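Side-chain contacts in p800 reaction center core protein (Heliobacterium modesticaldum, PDB 5V8K), which forms the homodimeric core of a photosynthetic reaction centre, carrying bacteriochlorophylls and binding a [4Fe-4S] cluster for light-driven electron transfer: residues L258-A263 and H492-L497; Y458-W463 and I507-A512. One frame throughout, in Å; residues are numbered along the deposited sequence.

Interaction 1. Residues L258-A263 and H492-L497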
loop_
_atom_site.group_PDB
_atom_site.type_symbol
_atom_site.label_atom_id
_atom_site.label_comp_id
_atom_site.label_asym_id
_atom_site.label_seq_id
_atom_site.Cartn_x
_atom_site.Cartn_y
_atom_site.Cartn_z
ATOM N N LEU A 258 4.651 -13.877 24.949
ATOM C CA LEU A 258 4.217 -14.292 23.615
ATOM C C LEU A 258 2.714 -14.503 23.530
ATOM O O LEU A 258 2.026 -13.840 22.749
ATOM C CB LEU A 258 4.942 -15.571 23.190
ATOM C CG LEU A 258 4.630 -16.107 21.786
ATOM C CD1 LEU A 258 5.254 -15.266 20.687
ATOM C CD2 LEU A 258 5.091 -17.556 21.696
ATOM N N LEU A 259 2.188 -15.458 24.312
ATOM C CA LEU A 259 0.787 -15.834 24.158
ATOM C C LEU A 259 -0.134 -14.770 24.729
ATOM O O LEU A 259 -1.224 -14.555 24.194
ATOM C CB LEU A 259 0.495 -17.172 24.831
ATOM C CG LEU A 259 1.319 -18.366 24.353
ATOM C CD1 LEU A 259 0.878 -19.611 25.079
ATOM C CD2 LEU A 259 1.149 -18.538 22.830
ATOM N N VAL A 260 0.291 -14.104 25.806
ATOM C CA VAL A 260 -0.510 -13.020 26.353
ATOM C C VAL A 260 -0.734 -11.951 25.277
ATOM O O VAL A 260 -1.842 -11.442 25.092
ATOM C CB VAL A 260 0.154 -12.415 27.596
ATOM C CG1 VAL A 260 -0.769 -11.363 28.211
ATOM C CG2 VAL A 260 0.502 -13.460 28.614
ATOM N N LYS A 261 0.327 -11.575 24.580
ATOM C CA LYS A 261 0.188 -10.528 23.575
ATOM C C LYS A 261 -0.623 -10.981 22.367
ATOM O O LYS A 261 -1.257 -10.137 21.726
ATOM C CB LYS A 261 1.564 -10.010 23.177
ATOM C CG LYS A 261 2.169 -9.244 24.296
ATOM C CD LYS A 261 3.547 -8.734 23.996
ATOM C CE LYS A 261 4.535 -9.819 23.980
ATOM N NZ LYS A 261 5.887 -9.336 23.647
ATOM N N GLN A 262 -0.677 -12.283 22.069
ATOM C CA GLN A 262 -1.608 -12.756 21.042
ATOM C C GLN A 262 -3.052 -12.568 21.496
ATOM O O GLN A 262 -3.898 -12.090 20.727
ATOM C CB GLN A 262 -1.350 -14.218 20.699
ATOM C CG GLN A 262 -0.117 -14.434 19.847
ATOM C CD GLN A 262 0.351 -15.902 19.808
ATOM O OE1 GLN A 262 -0.451 -16.827 19.868
ATOM N NE2 GLN A 262 1.641 -16.100 19.668
ATOM N N ALA A 263 -3.341 -12.883 22.753
ATOM C CA ALA A 263 -4.682 -12.668 23.277
ATOM C C ALA A 263 -5.036 -11.190 23.291
ATOM O O ALA A 263 -6.181 -10.805 23.021
ATOM C CB ALA A 263 -4.791 -13.225 24.680
ATOM N N HIS A 492 6.628 -4.720 31.297
ATOM C CA HIS A 492 7.922 -5.391 31.192
ATOM C C HIS A 492 7.818 -6.884 31.484
ATOM O O HIS A 492 8.710 -7.639 31.079
ATOM C CB HIS A 492 8.946 -4.722 32.099
ATOM C CG HIS A 492 8.917 -5.199 33.511
ATOM N ND1 HIS A 492 8.149 -4.592 34.483
ATOM C CD2 HIS A 492 9.576 -6.210 34.128
ATOM C CE1 HIS A 492 8.314 -5.227 35.631
ATOM N NE2 HIS A 492 9.181 -6.207 35.443
ATOM N N GLN A 493 6.748 -7.317 32.170
ATOM C CA GLN A 493 6.433 -8.745 32.325
ATOM C C GLN A 493 6.221 -9.453 30.985
ATOM O O GLN A 493 6.485 -10.655 30.864
ATOM C CB GLN A 493 5.162 -8.927 33.150
ATOM C CG GLN A 493 5.306 -8.623 34.595
ATOM C CD GLN A 493 6.131 -9.682 35.297
ATOM O OE1 GLN A 493 5.700 -10.833 35.437
ATOM N NE2 GLN A 493 7.341 -9.315 35.705
ATOM N N LEU A 494 5.709 -8.742 29.988
ATOM C CA LEU A 494 5.378 -9.326 28.691
ATOM C C LEU A 494 6.386 -9.017 27.592
ATOM O O LEU A 494 6.543 -9.827 26.668
ATOM C CB LEU A 494 3.998 -8.837 28.238
ATOM C CG LEU A 494 2.855 -8.815 29.244
ATOM C CD1 LEU A 494 1.634 -8.346 28.479
ATOM C CD2 LEU A 494 2.617 -10.189 29.798
ATOM N N SER A 495 7.056 -7.855 27.659
ATOM C CA SER A 495 7.917 -7.381 26.592
ATOM C C SER A 495 9.117 -6.641 27.182
ATOM O O SER A 495 8.930 -5.777 28.049
ATOM C CB SER A 495 7.164 -6.438 25.642
ATOM O OG SER A 495 5.994 -7.032 25.126
ATOM N N PRO A 496 10.334 -6.949 26.757
ATOM C CA PRO A 496 11.442 -6.022 26.990
ATOM C C PRO A 496 11.261 -4.755 26.171
ATOM O O PRO A 496 10.756 -4.780 25.043
ATOM C CB PRO A 496 12.671 -6.793 26.502
ATOM C CG PRO A 496 12.178 -7.988 25.859
ATOM C CD PRO A 496 10.691 -7.954 25.758
ATOM N N LEU A 497 11.686 -3.636 26.739
ATOM C CA LEU A 497 11.744 -2.406 25.958
ATOM C C LEU A 497 12.980 -2.451 25.061
ATOM O O LEU A 497 14.105 -2.388 25.548
ATOM C CB LEU A 497 11.763 -1.189 26.880
ATOM C CG LEU A 497 11.791 0.137 26.138
ATOM C CD1 LEU A 497 10.505 0.351 25.406
ATOM C CD2 LEU A 497 12.001 1.244 27.132
#

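Interaction 2. Residues Y458-W463 and I507-A512. With CA (calcium ion), chain B; GBF (Bacteriochlorophyll g), chain Y.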
loop_
_atom_site.group_PDB
_atom_site.type_symbol
_atom_site.label_atom_id
_atom_site.label_comp_id
_atom_site.label_asym_id
_atom_site.label_seq_id
_atom_site.Cartn_x
_atom_site.Cartn_y
_atom_site.Cartn_z
ATOM N N TYR A 458 3.613 -0.435 20.585
ATOM C CA TYR A 458 3.952 -0.145 21.975
ATOM C C TYR A 458 3.969 -1.419 22.817
ATOM O O TYR A 458 4.922 -1.679 23.569
ATOM C CB TYR A 458 2.977 0.872 22.554
ATOM C CG TYR A 458 3.212 1.116 24.010
ATOM C CD1 TYR A 458 4.206 1.978 24.429
ATOM C CD2 TYR A 458 2.446 0.501 24.970
ATOM C CE1 TYR A 458 4.459 2.190 25.773
ATOM C CE2 TYR A 458 2.675 0.724 26.318
ATOM C CZ TYR A 458 3.705 1.552 26.715
ATOM O OH TYR A 458 3.965 1.789 28.067
ATOM N N ILE A 459 2.903 -2.213 22.719
ATOM C CA ILE A 459 2.739 -3.377 23.583
ATOM C C ILE A 459 3.852 -4.393 23.332
ATOM O O ILE A 459 4.318 -5.057 24.252
ATOM C CB ILE A 459 1.328 -3.964 23.369
ATOM C CG1 ILE A 459 0.304 -3.117 24.129
ATOM C CG2 ILE A 459 1.248 -5.449 23.783
ATOM C CD1 ILE A 459 -1.134 -3.403 23.711
ATOM N N ASP A 460 4.299 -4.517 22.099
ATOM C CA ASP A 460 5.371 -5.436 21.788
ATOM C C ASP A 460 6.758 -4.861 22.070
ATOM O O ASP A 460 7.732 -5.448 21.606
ATOM C CB ASP A 460 5.324 -5.871 20.329
ATOM C CG ASP A 460 5.640 -7.374 20.158
ATOM O OD1 ASP A 460 5.428 -8.154 21.097
ATOM O OD2 ASP A 460 6.129 -7.749 19.081
ATOM N N GLY A 461 6.884 -3.748 22.787
ATOM C CA GLY A 461 8.200 -3.288 23.207
ATOM C C GLY A 461 8.995 -2.468 22.199
ATOM O O GLY A 461 10.204 -2.311 22.385
ATOM N N CYS A 462 8.378 -1.968 21.128
ATOM C CA CYS A 462 9.024 -0.951 20.297
ATOM C C CYS A 462 9.374 0.302 21.097
ATOM O O CYS A 462 8.633 0.728 21.990
ATOM C CB CYS A 462 8.143 -0.513 19.136
ATOM S SG CYS A 462 7.997 -1.698 17.876
ATOM N N TRP A 463 10.504 0.905 20.740
ATOM C CA TRP A 463 10.794 2.275 21.144
ATOM C C TRP A 463 9.866 3.219 20.380
ATOM O O TRP A 463 9.866 3.247 19.143
ATOM C CB TRP A 463 12.261 2.604 20.873
ATOM C CG TRP A 463 12.677 4.009 21.238
ATOM C CD1 TRP A 463 12.991 5.032 20.380
ATOM C CD2 TRP A 463 12.821 4.536 22.550
ATOM N NE1 TRP A 463 13.354 6.145 21.086
ATOM C CE2 TRP A 463 13.256 5.870 22.423
ATOM C CE3 TRP A 463 12.647 4.001 23.828
ATOM C CZ2 TRP A 463 13.491 6.672 23.506
ATOM C CZ3 TRP A 463 12.893 4.786 24.895
ATOM C CH2 TRP A 463 13.312 6.118 24.739
ATOM N N ILE A 507 12.256 -4.867 10.658
ATOM C CA ILE A 507 13.393 -5.583 10.072
ATOM C C ILE A 507 13.783 -6.773 10.952
ATOM O O ILE A 507 14.064 -7.874 10.450
ATOM C CB ILE A 507 14.600 -4.647 9.864
ATOM C CG1 ILE A 507 14.299 -3.636 8.758
ATOM C CG2 ILE A 507 15.876 -5.472 9.483
ATOM C CD1 ILE A 507 15.419 -2.552 8.618
ATOM N N GLN A 508 13.865 -6.541 12.275
ATOM C CA GLN A 508 14.326 -7.561 13.206
ATOM C C GLN A 508 13.308 -8.694 13.366
ATOM O O GLN A 508 13.681 -9.865 13.372
ATOM C CB GLN A 508 14.635 -6.908 14.546
ATOM C CG GLN A 508 15.270 -7.844 15.559
ATOM C CD GLN A 508 14.226 -8.657 16.324
ATOM O OE1 GLN A 508 13.131 -8.190 16.615
ATOM N NE2 GLN A 508 14.595 -9.861 16.690
ATOM N N GLN A 509 12.031 -8.360 13.521
ATOM C CA GLN A 509 10.983 -9.362 13.645
ATOM C C GLN A 509 10.850 -10.190 12.368
ATOM O O GLN A 509 10.794 -11.426 12.416
ATOM C CB GLN A 509 9.674 -8.689 13.986
ATOM C CG GLN A 509 9.612 -8.088 15.392
ATOM C CD GLN A 509 9.352 -9.080 16.465
ATOM O OE1 GLN A 509 8.210 -9.491 16.715
ATOM N NE2 GLN A 509 10.397 -9.476 17.123
ATOM N N THR A 510 10.834 -9.528 11.215
ATOM C CA THR A 510 10.717 -10.254 9.949
ATOM C C THR A 510 11.905 -11.180 9.728
ATOM O O THR A 510 11.740 -12.299 9.215
ATOM C CB THR A 510 10.570 -9.262 8.784
ATOM O OG1 THR A 510 9.418 -8.452 8.977
ATOM C CG2 THR A 510 10.382 -9.980 7.525
ATOM N N THR A 511 13.114 -10.731 10.095
ATOM C CA THR A 511 14.284 -11.598 10.063
ATOM C C THR A 511 14.081 -12.828 10.962
ATOM O O THR A 511 14.368 -13.956 10.557
ATOM C CB THR A 511 15.539 -10.812 10.473
ATOM O OG1 THR A 511 15.783 -9.807 9.495
ATOM C CG2 THR A 511 16.777 -11.720 10.526
ATOM N N ALA A 512 13.525 -12.630 12.160
ATOM C CA ALA A 512 13.266 -13.742 13.058
ATOM C C ALA A 512 12.218 -14.696 12.493
ATOM O O ALA A 512 12.263 -15.894 12.784
ATOM C CB ALA A 512 12.803 -13.243 14.419
HETATM CA CA CA B . 6.719 -10.012 18.443
HETATM MG MG GBF Y . -2.229 3.627 31.081
HETATM C CHA GBF Y . -0.943 1.478 33.506
HETATM C CHB GBF Y . 0.300 2.738 29.097
HETATM C CHC GBF Y . -4.001 5.223 28.598
HETATM C CHD GBF Y . -5.217 3.699 33.105
HETATM N NA GBF Y . -0.661 2.409 31.271
HETATM C C1A GBF Y . -0.103 1.777 32.309
HETATM C C2A GBF Y . 1.075 0.880 32.020
HETATM C C3A GBF Y . 1.592 1.622 30.807
HETATM C C4A GBF Y . 0.332 2.280 30.365
HETATM C CMA GBF Y . 2.637 2.677 31.221
HETATM C CAA GBF Y . 0.876 -0.620 31.754
HETATM C CBA GBF Y . -0.342 -0.898 30.888
HETATM C CGA GBF Y . -0.087 -0.698 29.408
HETATM O O1A GBF Y . 0.991 -0.891 28.880
HETATM O O2A GBF Y . -1.214 -0.414 28.557
HETATM N NB GBF Y . -1.892 3.903 29.106
HETATM C C1B GBF Y . -0.773 3.540 28.463
HETATM C C2B GBF Y . -0.877 3.993 27.149
HETATM C C3B GBF Y . -2.070 4.676 27.022
HETATM C C4B GBF Y . -2.676 4.642 28.282
HETATM C CMB GBF Y . 0.113 3.779 26.032
HETATM C CAB GBF Y . -2.442 5.255 25.718
HETATM C CBB GBF Y . -3.551 5.790 25.318
HETATM N NC GBF Y . -4.149 4.286 30.919
HETATM C C1C GBF Y . -4.677 4.942 29.882
HETATM C C2C GBF Y . -6.050 5.504 29.827
HETATM C C3C GBF Y . -6.273 4.964 31.181
HETATM C C4C GBF Y . -5.198 4.308 31.770
HETATM C CMC GBF Y . -5.929 7.035 29.739
HETATM C CAC GBF Y . -7.550 5.104 31.921
HETATM C CBC GBF Y . -8.740 5.800 31.334
HETATM N ND GBF Y . -2.999 2.883 32.793
HETATM C C1D GBF Y . -4.071 2.910 33.563
HETATM C C2D GBF Y . -4.160 2.124 34.971
HETATM C C3D GBF Y . -2.879 1.664 34.747
HETATM C C4D GBF Y . -2.211 2.049 33.562
HETATM C CMD GBF Y . -5.140 1.919 36.083
HETATM C CAD GBF Y . -1.892 0.977 35.596
HETATM O OBD GBF Y . -1.998 0.164 36.571
HETATM C CBD GBF Y . -0.658 0.782 34.776
HETATM C CGD GBF Y . 0.501 1.407 35.480
HETATM O O1D GBF Y . 0.793 2.603 35.342
HETATM O O2D GBF Y . 1.244 0.580 36.380
HETATM C CED GBF Y . 2.307 1.211 37.082
HETATM C C1 GBF Y . -1.025 -0.221 27.157
HETATM C C2 GBF Y . -2.363 -0.328 26.497
HETATM C C3 GBF Y . -2.508 -0.087 25.194
HETATM C C4 GBF Y . -1.332 0.341 24.383
HETATM C C5 GBF Y . -3.867 -0.229 24.554
HETATM C C6 GBF Y . -4.428 1.175 24.247
HETATM C C7 GBF Y . -5.752 1.086 23.502
HETATM C C8 GBF Y . -6.789 1.918 23.757
HETATM C C9 GBF Y . -6.696 3.018 24.789
HETATM C C10 GBF Y . -8.083 1.847 22.981
HETATM C C11 GBF Y . -8.644 0.488 22.768
HETATM C C12 GBF Y . -10.085 0.541 22.300
HETATM C C13 GBF Y . -10.841 -0.571 22.239
HETATM C C14 GBF Y . -12.258 -0.460 21.776
HETATM C C15 GBF Y . -10.291 -1.932 22.622
HETATM O O HOH W 1 5.284 -10.615 20.421
HETATM O O HOH W 2 8.367 -9.663 20.085
#

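Interaction 1. Residues L258-A263 and H492-L497
Val-260 and Lys-261, in the first turn of helix 258-291, face Leu-494 and Ser-495, where the chain leaves a 3-10 segment for an extended loop, so a regular helical backbone meets an irregular one. The lysine does the polar work. Its chain bends once, at chi3 (-72°), which turns the ammonium group toward the loop. There Lys-261 NZ gives hydrogen bonds to Ser-495 OG, at 2.7 Å, and to the carbonyl oxygen of Leu-494, NZ to O being 3.1 Å. In the bond to Leu-494 O the nitrogen stands above the carbonyl plane, 47° out of it. Asn-255 and the carboxylate of Asp-460 also pair with NZ, so four oxygens share this buried charge, and a long, flexible lysine suits a place where the oxygens lie well off the helix. Beside it the contact is apolar: Val-260 and Leu-494 cross at about a right angle, with Val-260 CG1 3.9 Å from Leu-494 CD1, while CD2 of the same leucine closes on CB of the valine. Both also pack on Gln-226. A helix start is thus tied to a distant loop by one buried lysine, which belongs to the second shell of a calcium site.

Interaction 2. Residues Y458-W463 and I507-A512
Asp-460 and Gln-509 approach from opposite directions and meet through a calcium ion rather than by a bond to each other. Asp-460 OD2 lies 2.4 Å from the calcium and Gln-509 OE1 2.3 Å from it; two waters and the carbonyl oxygen of Leu-597 also bind the metal. Only one carboxylate oxygen is used: Asp-460 OD1 instead accepts a hydrogen bond from water 1, 2.6 Å away, itself a ligand. OD2 has a further hydrogen bond with Tyr-505 OH. Hard oxygens suit calcium, and the neutral glutamine probably limits the negative charge gathered in this buried place. The Gln-509 chain is folded at chi2 (-79°), which sets OE1 toward the ion; Gln-509 NE2 gives Gln-508 OE1 a nearly straight bond (172°) of 3.1 Å, fixing the amide's rotation. Carboxylate and amide planes stand 77° apart.

Asp-460 follows directly on the helix, which ends in a Schellman motif. Gly-461, at positive phi, is its C-prime residue, where a side chain would jam against the preceding carbonyl oxygen. Two residues before the aspartate, Tyr-458 meets bacteriochlorophyll g: methyl CMB lies over one ring face, toward the rim, and ester carbonyl oxygen O1A is 3.5 Å from Tyr-458 CE2, at the ring edge and in plane. Tyr-458 OH hydrogen-bonds Glu-378 and Asn-489. A phenylalanine in its place lacks the hydroxyl and would probably leave Glu-378 and Asn-489, both polar, each short of a hydrogen-bond partner. Ile-459 CD1 lies against the pigment tail, 3.8 Å from C4.

Helix 376-401 packs on Tyr-458 and helix 258-291 on Ile-459, while helix 502-513, backed by helix 520-539 at Thr-510, meets the second subunit through Ile-507 and Thr-511.

Overall arrangement
Interactions 1 and 2 have centres about 12 Å apart and join directly, their segments alternating along the chain. Lys-261 NZ reaches Asp-460 OD1 at 2.8 Å, so the oxygen that does not bind calcium has a positive partner; the charge pair probably steadies the carboxylate while its other oxygen serves the metal. Next to it, Ser-495 OG and Ile-459 O, 2.7 Å apart, make a probable hydrogen bond that links loop 492-497 to the end of helix 449-459. Interaction 1 thus stands behind the calcium site of interaction 2, the Lys-261 side chain being about 5 Å from the ion at its nearest atom. Bacteriochlorophyll g, touched by Tyr-458 and Ile-459, lies about 7 Å, between nearest atoms, from the Leu-494 side chain.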